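Local coordinates for uncharacterized protein (Porphyromonas gingivalis, PDB 1ZBS) that is of uncharacterised function but probably acts as an ATP-dependent N-acetylglucosamine kinase of the ASKHA (acetate and sugar kinase, Hsc70, actin) superfamily, at residues 100-105 and 111-116; 64-69 and 275-280; 236-241 and 254-259; 96-101 and 128-133; 184-189 and 193-198. One frame throughout, in Å; residues are numbered along the deposited sequence.

Interaction 1: residues 100-105 and 111-116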
# COMPACT_ATOMS: atom_id res chain seq x y z
N GLY A 100 -26.31 -4.04 -3.01
CA GLY A 100 -26.87 -3.70 -4.30
C GLY A 100 -26.41 -4.69 -5.35
O GLY A 100 -27.15 -5.05 -6.26
N ALA A 101 -25.17 -5.14 -5.22
CA ALA A 101 -24.63 -6.10 -6.17
C ALA A 101 -25.30 -7.45 -6.01
O ALA A 101 -25.66 -8.09 -6.99
CB ALA A 101 -23.12 -6.23 -5.99
N ALA A 102 -25.48 -7.89 -4.77
CA ALA A 102 -26.11 -9.18 -4.53
C ALA A 102 -27.54 -9.19 -5.03
O ALA A 102 -28.00 -10.18 -5.60
CB ALA A 102 -26.06 -9.53 -3.05
N ARG A 103 -28.26 -8.09 -4.81
CA ARG A 103 -29.65 -8.01 -5.26
C ARG A 103 -29.74 -8.04 -6.77
O ARG A 103 -30.69 -8.60 -7.34
CB ARG A 103 -30.32 -6.75 -4.72
CG ARG A 103 -30.76 -6.87 -3.28
CD ARG A 103 -31.39 -5.58 -2.79
NE ARG A 103 -31.96 -5.74 -1.45
CZ ARG A 103 -32.46 -4.74 -0.73
NH1 ARG A 103 -32.96 -4.99 0.48
NH2 ARG A 103 -32.47 -3.51 -1.21
N ALA A 104 -28.76 -7.43 -7.43
CA ALA A 104 -28.76 -7.38 -8.89
C ALA A 104 -28.35 -8.71 -9.52
O ALA A 104 -28.90 -9.11 -10.54
CB ALA A 104 -27.83 -6.27 -9.37
N LEU A 105 -27.39 -9.40 -8.90
CA LEU A 105 -26.89 -10.67 -9.42
C LEU A 105 -27.64 -11.90 -8.92
O LEU A 105 -27.89 -12.84 -9.68
CB LEU A 105 -25.41 -10.83 -9.07
CG LEU A 105 -24.43 -9.82 -9.65
CD1 LEU A 105 -23.06 -10.01 -9.03
CD2 LEU A 105 -24.38 -9.97 -11.15
N GLY A 111 -26.68 -17.12 -2.50
CA GLY A 111 -25.49 -17.12 -3.34
C GLY A 111 -24.36 -16.23 -2.85
O GLY A 111 -24.47 -15.58 -1.81
N ILE A 112 -23.26 -16.21 -3.60
CA ILE A 112 -22.11 -15.40 -3.25
C ILE A 112 -21.95 -14.31 -4.29
O ILE A 112 -21.83 -14.60 -5.48
CB ILE A 112 -20.82 -16.24 -3.21
CG1 ILE A 112 -20.91 -17.27 -2.09
CG2 ILE A 112 -19.60 -15.33 -3.01
CD1 ILE A 112 -19.81 -18.32 -2.12
N ALA A 113 -21.96 -13.06 -3.84
CA ALA A 113 -21.82 -11.91 -4.73
C ALA A 113 -20.48 -11.22 -4.51
O ALA A 113 -20.09 -10.92 -3.37
CB ALA A 113 -22.97 -10.93 -4.49
N CYS A 114 -19.78 -10.95 -5.60
CA CYS A 114 -18.47 -10.32 -5.53
C CYS A 114 -18.34 -9.09 -6.40
O CYS A 114 -18.93 -9.01 -7.48
CB CYS A 114 -17.38 -11.29 -5.95
SG CYS A 114 -17.38 -12.84 -5.09
N ILE A 115 -17.57 -8.13 -5.92
CA ILE A 115 -17.32 -6.91 -6.67
C ILE A 115 -15.84 -6.88 -7.05
O ILE A 115 -14.97 -7.15 -6.22
CB ILE A 115 -17.66 -5.67 -5.85
CG1 ILE A 115 -19.16 -5.67 -5.51
CG2 ILE A 115 -17.28 -4.42 -6.64
CD1 ILE A 115 -19.62 -4.46 -4.74
N LEU A 116 -15.57 -6.57 -8.31
CA LEU A 116 -14.20 -6.48 -8.80
C LEU A 116 -14.11 -5.20 -9.64
O LEU A 116 -14.35 -5.23 -10.85
CB LEU A 116 -13.86 -7.71 -9.65
CG LEU A 116 -12.63 -8.57 -9.35
CD1 LEU A 116 -12.59 -8.94 -7.87
CD2 LEU A 116 -12.65 -9.83 -10.22
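With CG1 set opposite its own carbonyl carbon (chi1 -62°) and the chain extended at chi2 (-178°), Ile115 sends its CG1-CD1 arm over to the methyl of Ala101, although its CB does not itself aim straight at the helix. The setting is the second ribonuclease H-like sheet of the ASKHA fold: strand 111-116 is its middle strand, flanked by 120-125 and 238-241, and helix 97-105 lies on one face. Helix and strand segments run at 121° to each other, their axes approaching to 7.7 Å. So short a separation is possible because alanines line the meeting faces. Ala101 and Ala113 point their CB atoms toward the other segment, while the CB of Ala102 leaves the helix more to one side. The contact is purely apolar: Ala101 CB touches Ile115 CG1 at 4.0 Å and Ile115 CD1 at 4.1 Å. Leu105, one helical turn after Ala101, reaches the neighbouring strand 238-241 through His239 and Ile241. On the strand, Cys114 faces the other way, onto Phe223 and Val228 of helix 210-229, so that the sheet is sandwiched between helices here. Closest of all is the methyl of Ala113, which nestles against the helix backbone, its CB 3.6 Å from Ala102 CA and 3.7 Å from Ala102 CB.

Interaction 2: residues 64-69 and 275-280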
# COMPACT_ATOMS: atom_id res chain seq x y z
N TYR A 64 -33.76 4.63 -4.23
CA TYR A 64 -32.96 3.55 -3.68
C TYR A 64 -31.49 3.80 -4.04
O TYR A 64 -31.11 3.77 -5.22
CB TYR A 64 -33.40 2.18 -4.23
CG TYR A 64 -34.88 1.89 -4.06
CD1 TYR A 64 -35.78 2.16 -5.09
CD2 TYR A 64 -35.36 1.33 -2.88
CE1 TYR A 64 -37.15 1.87 -4.94
CE2 TYR A 64 -36.72 1.05 -2.72
CZ TYR A 64 -37.60 1.31 -3.76
OH TYR A 64 -38.94 1.00 -3.61
N PHE A 65 -30.68 4.05 -3.02
CA PHE A 65 -29.27 4.34 -3.20
C PHE A 65 -28.39 3.23 -2.67
O PHE A 65 -28.60 2.71 -1.58
CB PHE A 65 -28.93 5.66 -2.50
CG PHE A 65 -27.55 6.15 -2.78
CD1 PHE A 65 -26.47 5.73 -2.01
CD2 PHE A 65 -27.31 7.01 -3.85
CE1 PHE A 65 -25.18 6.15 -2.29
CE2 PHE A 65 -26.02 7.44 -4.15
CZ PHE A 65 -24.95 7.01 -3.37
N TYR A 66 -27.39 2.87 -3.48
CA TYR A 66 -26.44 1.84 -3.12
C TYR A 66 -25.04 2.42 -3.34
O TYR A 66 -24.73 2.89 -4.44
CB TYR A 66 -26.63 0.62 -4.02
CG TYR A 66 -27.96 -0.07 -3.82
CD1 TYR A 66 -28.20 -0.85 -2.69
CD2 TYR A 66 -28.98 0.05 -4.77
CE1 TYR A 66 -29.41 -1.49 -2.50
CE2 TYR A 66 -30.21 -0.60 -4.59
CZ TYR A 66 -30.41 -1.37 -3.45
OH TYR A 66 -31.61 -2.02 -3.26
N GLY A 67 -24.21 2.39 -2.31
CA GLY A 67 -22.87 2.93 -2.45
C GLY A 67 -21.91 2.48 -1.36
O GLY A 67 -22.32 2.21 -0.23
N ALA A 68 -20.63 2.41 -1.71
CA ALA A 68 -19.61 2.01 -0.74
C ALA A 68 -19.46 3.11 0.30
O ALA A 68 -19.32 4.28 -0.05
CB ALA A 68 -18.28 1.76 -1.45
N GLY A 69 -19.51 2.74 1.57
CA GLY A 69 -19.38 3.72 2.64
C GLY A 69 -20.72 3.96 3.31
O GLY A 69 -20.82 4.64 4.34
N ILE A 275 -32.88 -2.58 -11.44
CA ILE A 275 -34.13 -2.08 -11.99
C ILE A 275 -35.18 -3.16 -11.87
O ILE A 275 -36.29 -2.89 -11.41
CB ILE A 275 -33.97 -1.68 -13.45
CG1 ILE A 275 -33.00 -0.49 -13.54
CG2 ILE A 275 -35.32 -1.31 -14.03
CD1 ILE A 275 -32.62 -0.12 -14.94
N GLN A 276 -34.83 -4.38 -12.27
CA GLN A 276 -35.79 -5.47 -12.18
C GLN A 276 -36.10 -5.80 -10.72
O GLN A 276 -37.22 -6.18 -10.39
CB GLN A 276 -35.27 -6.72 -12.91
CG GLN A 276 -35.27 -6.61 -14.44
CD GLN A 276 -36.65 -6.31 -15.03
OE1 GLN A 276 -37.18 -5.20 -14.88
NE2 GLN A 276 -37.24 -7.29 -15.72
N TYR A 277 -35.11 -5.64 -9.85
CA TYR A 277 -35.29 -5.95 -8.43
C TYR A 277 -36.37 -5.07 -7.80
O TYR A 277 -37.31 -5.57 -7.19
CB TYR A 277 -33.99 -5.76 -7.66
CG TYR A 277 -34.18 -5.95 -6.17
CD1 TYR A 277 -34.05 -7.21 -5.59
CD2 TYR A 277 -34.56 -4.89 -5.36
CE1 TYR A 277 -34.30 -7.41 -4.23
CE2 TYR A 277 -34.82 -5.07 -4.00
CZ TYR A 277 -34.69 -6.33 -3.45
OH TYR A 277 -34.96 -6.51 -2.12
N HIS A 278 -36.21 -3.75 -7.92
CA HIS A 278 -37.17 -2.82 -7.35
C HIS A 278 -38.43 -2.75 -8.20
O HIS A 278 -39.26 -1.87 -8.03
CB HIS A 278 -36.54 -1.44 -7.20
CG HIS A 278 -35.41 -1.42 -6.23
ND1 HIS A 278 -35.60 -1.51 -4.86
CD2 HIS A 278 -34.07 -1.38 -6.41
CE1 HIS A 278 -34.43 -1.54 -4.25
NE2 HIS A 278 -33.48 -1.46 -5.17
N HIS A 279 -38.55 -3.69 -9.13
CA HIS A 279 -39.72 -3.76 -9.98
C HIS A 279 -40.52 -4.97 -9.53
O HIS A 279 -41.73 -5.04 -9.75
CB HIS A 279 -39.32 -3.94 -11.45
CG HIS A 279 -40.48 -4.17 -12.37
ND1 HIS A 279 -40.44 -5.07 -13.40
CD2 HIS A 279 -41.70 -3.60 -12.41
CE1 HIS A 279 -41.59 -5.05 -14.05
NE2 HIS A 279 -42.38 -4.16 -13.47
N ASN A 280 -39.83 -5.92 -8.89
CA ASN A 280 -40.46 -7.14 -8.41
C ASN A 280 -40.44 -7.25 -6.89
O ASN A 280 -40.99 -8.19 -6.32
CB ASN A 280 -39.76 -8.38 -8.99
CG ASN A 280 -39.59 -8.31 -10.48
OD1 ASN A 280 -40.49 -7.89 -11.21
ND2 ASN A 280 -38.44 -8.77 -10.96
O HOH W 1 -38.58 -1.97 -4.31
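His278 is gripped by aromatic groups on several sides. Its ring stacks face to face on Tyr64, with centroids 3.8 Å apart and planes inclined by 20°, and Tyr64 CD2 comes within 3.3 Å of His278 CE1. On the opposite face, Tyr277 of the same helix presents an edge, its CD2 3.4 Å above the plane and over the centre of the imidazole. At the rim, Tyr66 OH and His278 NE2 share a hydrogen bond of 2.7 Å, with the nitrogen near the plane of the phenol ring. A water 3.1 Å from His278 ND1 also holds Tyr64 OH weakly, so both imidazole nitrogens have partners and the rotation of the ring is fixed. Further out, Arg103 NH2 of helix 97-105 donates to Tyr66 OH, and the arginine also packs on Tyr277 and His278. Tyr64 and Tyr66 are two apart on strand 62-67, which bonds through its backbone to strands 2-7 and 91-95; Phe65 between them is turned the other way, so both tyrosine rings leave the same face of the sheet. This buried aromatic cluster fastens helix 271-280 to the first sheet, consistent with the ASKHA pattern in which the C-terminal helix returns to the N-terminal domain.

Interaction 3: residues 236-241 and 254-259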
# COMPACT_ATOMS: atom_id res chain seq x y z
N LEU A 236 -22.55 -22.97 -4.20
CA LEU A 236 -23.08 -21.71 -4.72
C LEU A 236 -22.22 -21.17 -5.84
O LEU A 236 -21.00 -21.09 -5.71
CB LEU A 236 -23.16 -20.67 -3.61
CG LEU A 236 -24.40 -20.65 -2.72
CD1 LEU A 236 -25.06 -22.01 -2.65
CD2 LEU A 236 -23.97 -20.17 -1.32
N PRO A 237 -22.84 -20.81 -6.96
CA PRO A 237 -22.10 -20.27 -8.11
C PRO A 237 -21.66 -18.83 -7.80
O PRO A 237 -22.38 -18.09 -7.13
CB PRO A 237 -23.13 -20.34 -9.23
CG PRO A 237 -24.41 -20.07 -8.51
CD PRO A 237 -24.27 -20.97 -7.29
N LEU A 238 -20.48 -18.45 -8.29
CA LEU A 238 -19.95 -17.10 -8.05
C LEU A 238 -20.50 -16.04 -9.00
O LEU A 238 -20.39 -16.16 -10.22
CB LEU A 238 -18.43 -17.12 -8.16
CG LEU A 238 -17.60 -17.54 -6.94
CD1 LEU A 238 -18.26 -18.69 -6.22
CD2 LEU A 238 -16.19 -17.90 -7.39
N HIS A 239 -21.08 -14.99 -8.44
CA HIS A 239 -21.62 -13.90 -9.22
C HIS A 239 -20.71 -12.70 -9.04
O HIS A 239 -20.33 -12.37 -7.92
CB HIS A 239 -23.04 -13.58 -8.77
CG HIS A 239 -24.04 -14.63 -9.14
ND1 HIS A 239 -24.44 -14.84 -10.45
CD2 HIS A 239 -24.70 -15.55 -8.40
CE1 HIS A 239 -25.30 -15.84 -10.48
NE2 HIS A 239 -25.47 -16.29 -9.25
N PHE A 240 -20.35 -12.04 -10.14
CA PHE A 240 -19.44 -10.90 -10.07
C PHE A 240 -19.96 -9.64 -10.72
O PHE A 240 -20.73 -9.68 -11.68
CB PHE A 240 -18.10 -11.23 -10.73
CG PHE A 240 -17.26 -12.20 -9.96
CD1 PHE A 240 -16.22 -11.75 -9.15
CD2 PHE A 240 -17.49 -13.57 -10.07
CE1 PHE A 240 -15.41 -12.64 -8.46
CE2 PHE A 240 -16.68 -14.48 -9.38
CZ PHE A 240 -15.64 -14.02 -8.57
N ILE A 241 -19.50 -8.51 -10.20
CA ILE A 241 -19.89 -7.23 -10.75
C ILE A 241 -18.64 -6.35 -10.80
O ILE A 241 -17.69 -6.57 -10.05
CB ILE A 241 -21.00 -6.59 -9.89
CG1 ILE A 241 -21.96 -5.84 -10.80
CG2 ILE A 241 -20.42 -5.67 -8.83
CD1 ILE A 241 -22.89 -6.78 -11.58
N SER A 254 -11.15 -18.74 -15.98
CA SER A 254 -10.08 -19.72 -15.86
C SER A 254 -9.68 -19.95 -14.42
O SER A 254 -9.48 -21.08 -13.99
CB SER A 254 -8.87 -19.28 -16.66
OG SER A 254 -7.75 -20.08 -16.32
N VAL A 255 -9.54 -18.86 -13.67
CA VAL A 255 -9.16 -18.94 -12.26
C VAL A 255 -10.22 -19.70 -11.46
O VAL A 255 -9.89 -20.64 -10.74
CB VAL A 255 -8.98 -17.54 -11.65
CG1 VAL A 255 -8.70 -17.66 -10.16
CG2 VAL A 255 -7.84 -16.80 -12.35
N ILE A 256 -11.47 -19.30 -11.59
CA ILE A 256 -12.57 -19.95 -10.90
C ILE A 256 -12.60 -21.44 -11.24
O ILE A 256 -12.64 -22.28 -10.34
CB ILE A 256 -13.93 -19.32 -11.32
CG1 ILE A 256 -14.06 -17.91 -10.74
CG2 ILE A 256 -15.08 -20.23 -10.87
CD1 ILE A 256 -15.22 -17.10 -11.31
N LYS A 257 -12.56 -21.75 -12.53
CA LYS A 257 -12.59 -23.14 -12.99
C LYS A 257 -11.42 -23.91 -12.37
O LYS A 257 -11.60 -25.01 -11.84
CB LYS A 257 -12.45 -23.17 -14.52
CG LYS A 257 -13.08 -24.38 -15.20
CD LYS A 257 -14.40 -24.00 -15.89
CE LYS A 257 -14.16 -22.99 -17.01
NZ LYS A 257 -15.42 -22.57 -17.70
N LYS A 258 -10.24 -23.32 -12.44
CA LYS A 258 -9.03 -23.94 -11.92
C LYS A 258 -9.13 -24.33 -10.44
O LYS A 258 -8.41 -25.22 -9.99
CB LYS A 258 -7.84 -23.00 -12.15
CG LYS A 258 -6.48 -23.63 -11.96
CD LYS A 258 -5.43 -22.83 -12.73
CE LYS A 258 -4.01 -23.28 -12.41
NZ LYS A 258 -3.61 -22.93 -11.01
N ARG A 259 -10.02 -23.69 -9.69
CA ARG A 259 -10.17 -24.03 -8.28
C ARG A 259 -11.38 -24.93 -8.03
O ARG A 259 -11.75 -25.17 -6.88
CB ARG A 259 -10.28 -22.78 -7.41
CG ARG A 259 -9.04 -21.91 -7.45
CD ARG A 259 -8.76 -21.31 -6.09
NE ARG A 259 -8.15 -22.26 -5.17
CZ ARG A 259 -6.86 -22.25 -4.84
NH1 ARG A 259 -6.04 -21.34 -5.34
NH2 ARG A 259 -6.39 -23.14 -3.98
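Leu238 and Ile256 bring strand 238-241 and helix 249-258 nearest, yet their CA atoms are still 8.4 Å apart, so the gap is bridged by side chains alone. Leu238 and Phe240, two residues apart on the strand, point their CB atoms toward the helix, and Ile256 points back between them. With its CG1 opposite the carbonyl carbon (chi1 -70°), Ile256 extends the ethyl arm to the sheet. Its CD1 lies 3.6 Å from Phe240 CE2, approaching that ring obliquely and from the opposite direction, while its CG1 slides past Leu238 CD2 at 4.0 Å. Leu261 and Leu263 pack on Ile256 as well, and Leu224 and Phe223 of helix 210-229 extend the same apolar layer. The alternate residues His239 and Ile241 lie against helix 97-105 on the other face. Strand 238-241, the helices 243-247 and 249-258, and the adjacent parallel strand 263-267 form a beta-alpha-beta crossover, the final one of the second ribonuclease H-like sheet.

Interaction 4: residues 96-101 and 128-133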
# COMPACT_ATOMS: atom_id res chain seq x y z
N GLY A 96 -25.60 -0.36 1.30
CA GLY A 96 -24.26 -0.54 0.76
C GLY A 96 -24.24 -1.06 -0.66
O GLY A 96 -25.21 -1.65 -1.14
N ASP A 97 -23.13 -0.83 -1.35
CA ASP A 97 -22.99 -1.28 -2.72
C ASP A 97 -22.89 -2.80 -2.85
O ASP A 97 -23.24 -3.37 -3.88
CB ASP A 97 -21.77 -0.62 -3.39
CG ASP A 97 -20.47 -0.85 -2.63
OD1 ASP A 97 -19.40 -0.66 -3.24
OD2 ASP A 97 -20.51 -1.21 -1.43
N MSE A 98 -22.41 -3.45 -1.79
CA MSE A 98 -22.27 -4.90 -1.80
C MSE A 98 -23.66 -5.53 -1.87
O MSE A 98 -23.88 -6.48 -2.62
CB MSE A 98 -21.54 -5.36 -0.53
CG MSE A 98 -21.18 -6.84 -0.50
SE MSE A 98 -19.94 -7.41 -1.89
CE MSE A 98 -21.20 -7.88 -3.29
N LEU A 99 -24.59 -4.96 -1.11
CA LEU A 99 -25.95 -5.45 -1.08
C LEU A 99 -26.62 -5.19 -2.43
O LEU A 99 -27.42 -6.00 -2.92
CB LEU A 99 -26.73 -4.75 0.04
CG LEU A 99 -28.24 -5.01 0.07
CD1 LEU A 99 -28.51 -6.50 0.21
CD2 LEU A 99 -28.85 -4.23 1.23
N GLY A 100 -26.31 -4.04 -3.01
CA GLY A 100 -26.87 -3.70 -4.30
C GLY A 100 -26.41 -4.69 -5.35
O GLY A 100 -27.15 -5.05 -6.26
N ALA A 101 -25.17 -5.14 -5.22
CA ALA A 101 -24.63 -6.10 -6.17
C ALA A 101 -25.30 -7.45 -6.01
O ALA A 101 -25.66 -8.09 -6.99
CB ALA A 101 -23.12 -6.23 -5.99
N ARG A 128 -32.18 -12.59 0.69
CA ARG A 128 -32.89 -11.37 1.03
C ARG A 128 -31.94 -10.39 1.68
O ARG A 128 -32.07 -9.17 1.53
CB ARG A 128 -34.08 -11.66 1.97
CG ARG A 128 -35.32 -10.78 1.71
CD ARG A 128 -36.51 -11.60 1.17
NE ARG A 128 -37.57 -10.80 0.55
CZ ARG A 128 -37.44 -10.11 -0.58
NH1 ARG A 128 -38.46 -9.40 -1.07
NH2 ARG A 128 -36.28 -10.13 -1.24
N GLU A 129 -30.96 -10.91 2.41
CA GLU A 129 -30.00 -10.05 3.07
C GLU A 129 -28.66 -10.76 3.21
O GLU A 129 -28.58 -11.99 3.14
CB GLU A 129 -30.53 -9.62 4.44
CG GLU A 129 -30.84 -10.77 5.37
CD GLU A 129 -31.84 -10.39 6.45
OE1 GLU A 129 -31.64 -9.36 7.12
OE2 GLU A 129 -32.84 -11.13 6.62
N ILE A 130 -27.61 -9.96 3.40
CA ILE A 130 -26.26 -10.48 3.54
C ILE A 130 -26.07 -11.21 4.86
O ILE A 130 -26.37 -10.68 5.93
CB ILE A 130 -25.21 -9.36 3.46
CG1 ILE A 130 -25.33 -8.62 2.12
CG2 ILE A 130 -23.82 -9.95 3.58
CD1 ILE A 130 -24.42 -7.41 2.01
N LYS A 131 -25.56 -12.43 4.76
CA LYS A 131 -25.32 -13.24 5.94
C LYS A 131 -23.88 -13.17 6.43
O LYS A 131 -23.63 -13.33 7.62
CB LYS A 131 -25.70 -14.70 5.66
CG LYS A 131 -27.18 -15.00 5.85
CD LYS A 131 -27.58 -14.87 7.32
CE LYS A 131 -29.00 -15.35 7.58
NZ LYS A 131 -29.21 -15.64 9.03
N ALA A 132 -22.94 -12.96 5.52
CA ALA A 132 -21.53 -12.89 5.88
C ALA A 132 -20.75 -12.01 4.89
O ALA A 132 -21.04 -12.01 3.70
CB ALA A 132 -20.93 -14.29 5.93
N ASN A 133 -19.76 -11.28 5.40
CA ASN A 133 -18.96 -10.37 4.58
C ASN A 133 -17.50 -10.33 5.01
O ASN A 133 -17.21 -10.18 6.20
CB ASN A 133 -19.53 -8.95 4.68
CG ASN A 133 -19.02 -8.03 3.59
OD1 ASN A 133 -17.82 -7.92 3.35
ND2 ASN A 133 -19.95 -7.35 2.92
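At the edge of the second ribonuclease H-like sheet, Ile130 of outer strand 130-133 reaches against the first turn of helix 97-105, where it meets Met98 and Leu99. The helix begins just after Gly96, its N-cap, and its segment is inclined at 123° to the strand. Ile130 CD1 is the apolar probe: it lies 4.0 Å from Leu99 CB, equally close to Leu99 N at 4.0 Å, and 4.1 Å from Met98 CG. The Ile130 arm therefore touches helix backbone as well as side chains, and crosses Met98 nearly at a right angle. Met98, present as selenomethionine, starts toward the strand but bends at chi2 (63°) and chi3 (-90°), which turns its end away to Ala113 and Ile115 of strand 111-116. Its CG is left to meet the amide of Asn133, whose ND2 stands 3.7 Å off, while OD1 of that amide accepts a weak hydrogen bond from Asn121 ND2. Cys123 and Phe125 of strand 120-125 complete the apolar surroundings. Before the strand, Asp126 OD2 binds the backbone N of both Arg128 and Glu129, holding the turn. Lys131 and Ala132 both face Leu124, so the antiparallel hairpin formed by strands 120-125 and 130-133 carries a classic beta bulge at the sheet margin.

Interaction 5: residues 184-189 and 193-198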
# COMPACT_ATOMS: atom_id res chain seq x y z
N GLU A 184 5.30 10.17 -6.12
CA GLU A 184 4.58 11.36 -5.68
C GLU A 184 3.05 11.11 -5.64
O GLU A 184 2.41 11.36 -4.62
CB GLU A 184 4.92 12.55 -6.61
CG GLU A 184 4.01 13.78 -6.48
CD GLU A 184 4.35 14.90 -7.46
OE1 GLU A 184 4.66 14.60 -8.65
OE2 GLU A 184 4.28 16.10 -7.07
N SER A 185 2.49 10.57 -6.72
CA SER A 185 1.04 10.30 -6.76
C SER A 185 0.58 9.23 -5.79
O SER A 185 -0.49 9.33 -5.19
CB SER A 185 0.61 9.90 -8.18
OG SER A 185 0.92 10.92 -9.11
N VAL A 186 1.39 8.19 -5.63
CA VAL A 186 1.06 7.10 -4.74
C VAL A 186 1.18 7.46 -3.26
O VAL A 186 0.30 7.13 -2.46
CB VAL A 186 1.95 5.87 -5.03
CG1 VAL A 186 1.80 4.83 -3.94
CG2 VAL A 186 1.57 5.27 -6.38
N TYR A 187 2.24 8.18 -2.89
CA TYR A 187 2.46 8.52 -1.49
C TYR A 187 2.12 9.93 -1.02
O TYR A 187 1.94 10.14 0.18
CB TYR A 187 3.92 8.21 -1.14
CG TYR A 187 4.32 6.78 -1.43
CD1 TYR A 187 4.15 5.77 -0.48
CD2 TYR A 187 4.89 6.43 -2.66
CE1 TYR A 187 4.53 4.46 -0.74
CE2 TYR A 187 5.28 5.12 -2.94
CZ TYR A 187 5.09 4.14 -1.97
OH TYR A 187 5.47 2.84 -2.22
N ARG A 188 2.01 10.89 -1.93
CA ARG A 188 1.74 12.27 -1.52
C ARG A 188 0.58 12.96 -2.25
O ARG A 188 0.47 14.19 -2.24
CB ARG A 188 3.00 13.12 -1.68
CG ARG A 188 3.84 13.25 -0.42
CD ARG A 188 5.20 12.56 -0.54
NE ARG A 188 5.89 12.87 -1.80
CZ ARG A 188 6.97 12.22 -2.23
NH1 ARG A 188 7.53 12.56 -3.39
NH2 ARG A 188 7.50 11.25 -1.50
N LYS A 189 -0.27 12.16 -2.88
CA LYS A 189 -1.40 12.68 -3.62
C LYS A 189 -2.65 12.00 -3.11
O LYS A 189 -2.61 10.86 -2.67
CB LYS A 189 -1.23 12.36 -5.10
CG LYS A 189 -1.26 13.56 -6.01
CD LYS A 189 -0.07 14.46 -5.78
CE LYS A 189 -0.13 15.65 -6.74
NZ LYS A 189 1.04 16.55 -6.58
N ASN A 193 -5.47 5.15 -4.62
CA ASN A 193 -6.12 3.96 -5.17
C ASN A 193 -6.67 4.19 -6.58
O ASN A 193 -6.52 3.32 -7.45
CB ASN A 193 -7.24 3.47 -4.25
CG ASN A 193 -8.28 4.54 -3.95
OD1 ASN A 193 -7.95 5.70 -3.77
ND2 ASN A 193 -9.54 4.14 -3.89
N ARG A 194 -7.30 5.34 -6.81
CA ARG A 194 -7.85 5.67 -8.12
C ARG A 194 -6.73 5.88 -9.12
O ARG A 194 -6.86 5.53 -10.30
CB ARG A 194 -8.70 6.94 -8.05
CG ARG A 194 -10.01 6.76 -7.31
CD ARG A 194 -10.77 8.09 -7.24
NE ARG A 194 -11.77 8.09 -6.18
CZ ARG A 194 -12.36 9.19 -5.73
NH1 ARG A 194 -12.04 10.37 -6.25
NH2 ARG A 194 -13.26 9.11 -4.76
N PHE A 195 -5.62 6.46 -8.66
CA PHE A 195 -4.48 6.68 -9.52
C PHE A 195 -4.00 5.32 -10.02
O PHE A 195 -3.84 5.10 -11.22
CB PHE A 195 -3.35 7.36 -8.74
CG PHE A 195 -2.06 7.44 -9.51
CD1 PHE A 195 -1.94 8.29 -10.61
CD2 PHE A 195 -0.98 6.63 -9.15
CE1 PHE A 195 -0.76 8.33 -11.35
CE2 PHE A 195 0.21 6.67 -9.89
CZ PHE A 195 0.32 7.53 -10.99
N LEU A 196 -3.78 4.41 -9.07
CA LEU A 196 -3.31 3.06 -9.36
C LEU A 196 -4.27 2.24 -10.23
O LEU A 196 -3.83 1.52 -11.13
CB LEU A 196 -3.03 2.32 -8.05
CG LEU A 196 -1.76 2.75 -7.30
CD1 LEU A 196 -1.69 2.02 -5.97
CD2 LEU A 196 -0.53 2.43 -8.16
N ALA A 197 -5.57 2.36 -9.97
CA ALA A 197 -6.58 1.62 -10.71
C ALA A 197 -6.83 2.19 -12.11
O ALA A 197 -7.57 1.59 -12.89
CB ALA A 197 -7.89 1.61 -9.93
N GLY A 198 -6.21 3.32 -12.44
CA GLY A 198 -6.41 3.91 -13.75
C GLY A 198 -5.51 3.37 -14.84
O GLY A 198 -5.52 3.87 -15.97
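Ser185 CB sits squarely over the ring of Phe195, and this CH-pi contact is the centre of a helical hairpin in which helices 179-188 and 192-197 run nearly antiparallel, their segments at 152° with axes 9.3 Å apart. Ser185 CB stands 3.5 Å from the ring centroid, only 5° off the ring normal, so all six ring carbons are at much the same distance from it. Phe195 gets its ring there by placing CG opposite its backbone N (chi1 171°), and Phe199 meets the same ring in an edge-to-face pair. Ser185 OG, also near the ring, is hydrogen-bonded to the carbonyl O of Asp181 one turn back, which satisfies the hydroxyl within its own helix. Beside this stack, Val186 crosses both Phe195 and Leu196 at about a right angle. The hairpin lies at the subunit boundary: Leu141 of the second subunit packs on Val186 and Leu196, and Tyr187 OH is hydrogen-bonded to the backbone of that subunit at Leu137, Ile140 and Leu141. One methyl, Val186 CG2, serves both neighbours, lying 4.0 Å from Phe195 CD2 and 4.0 Å from Leu196 CD2.

How the interactions relate
Interactions 1 and 4 use overlapping parts of helix 97-105 against one sheet, Ala101 and Ala102 in the former, Met98 and Leu99 in the latter: interaction 1 is buried at its middle strand, whereas interaction 4 lies at its edge, where a polar amide joins the apolar contacts. Interaction 3 packs the other face of that sheet, through strand 238-241, the backbone-bonded neighbour of strand 111-116. Interaction 2 belongs to the first sheet and is the polar exception among the buried contacts, with stacked rings, a hydrogen bond and a water; Arg103 ties it to the helix of interactions 1 and 4. Interaction 5 stands apart, about 27 Å from interaction 1 between centres, partly buried and next to the second subunit.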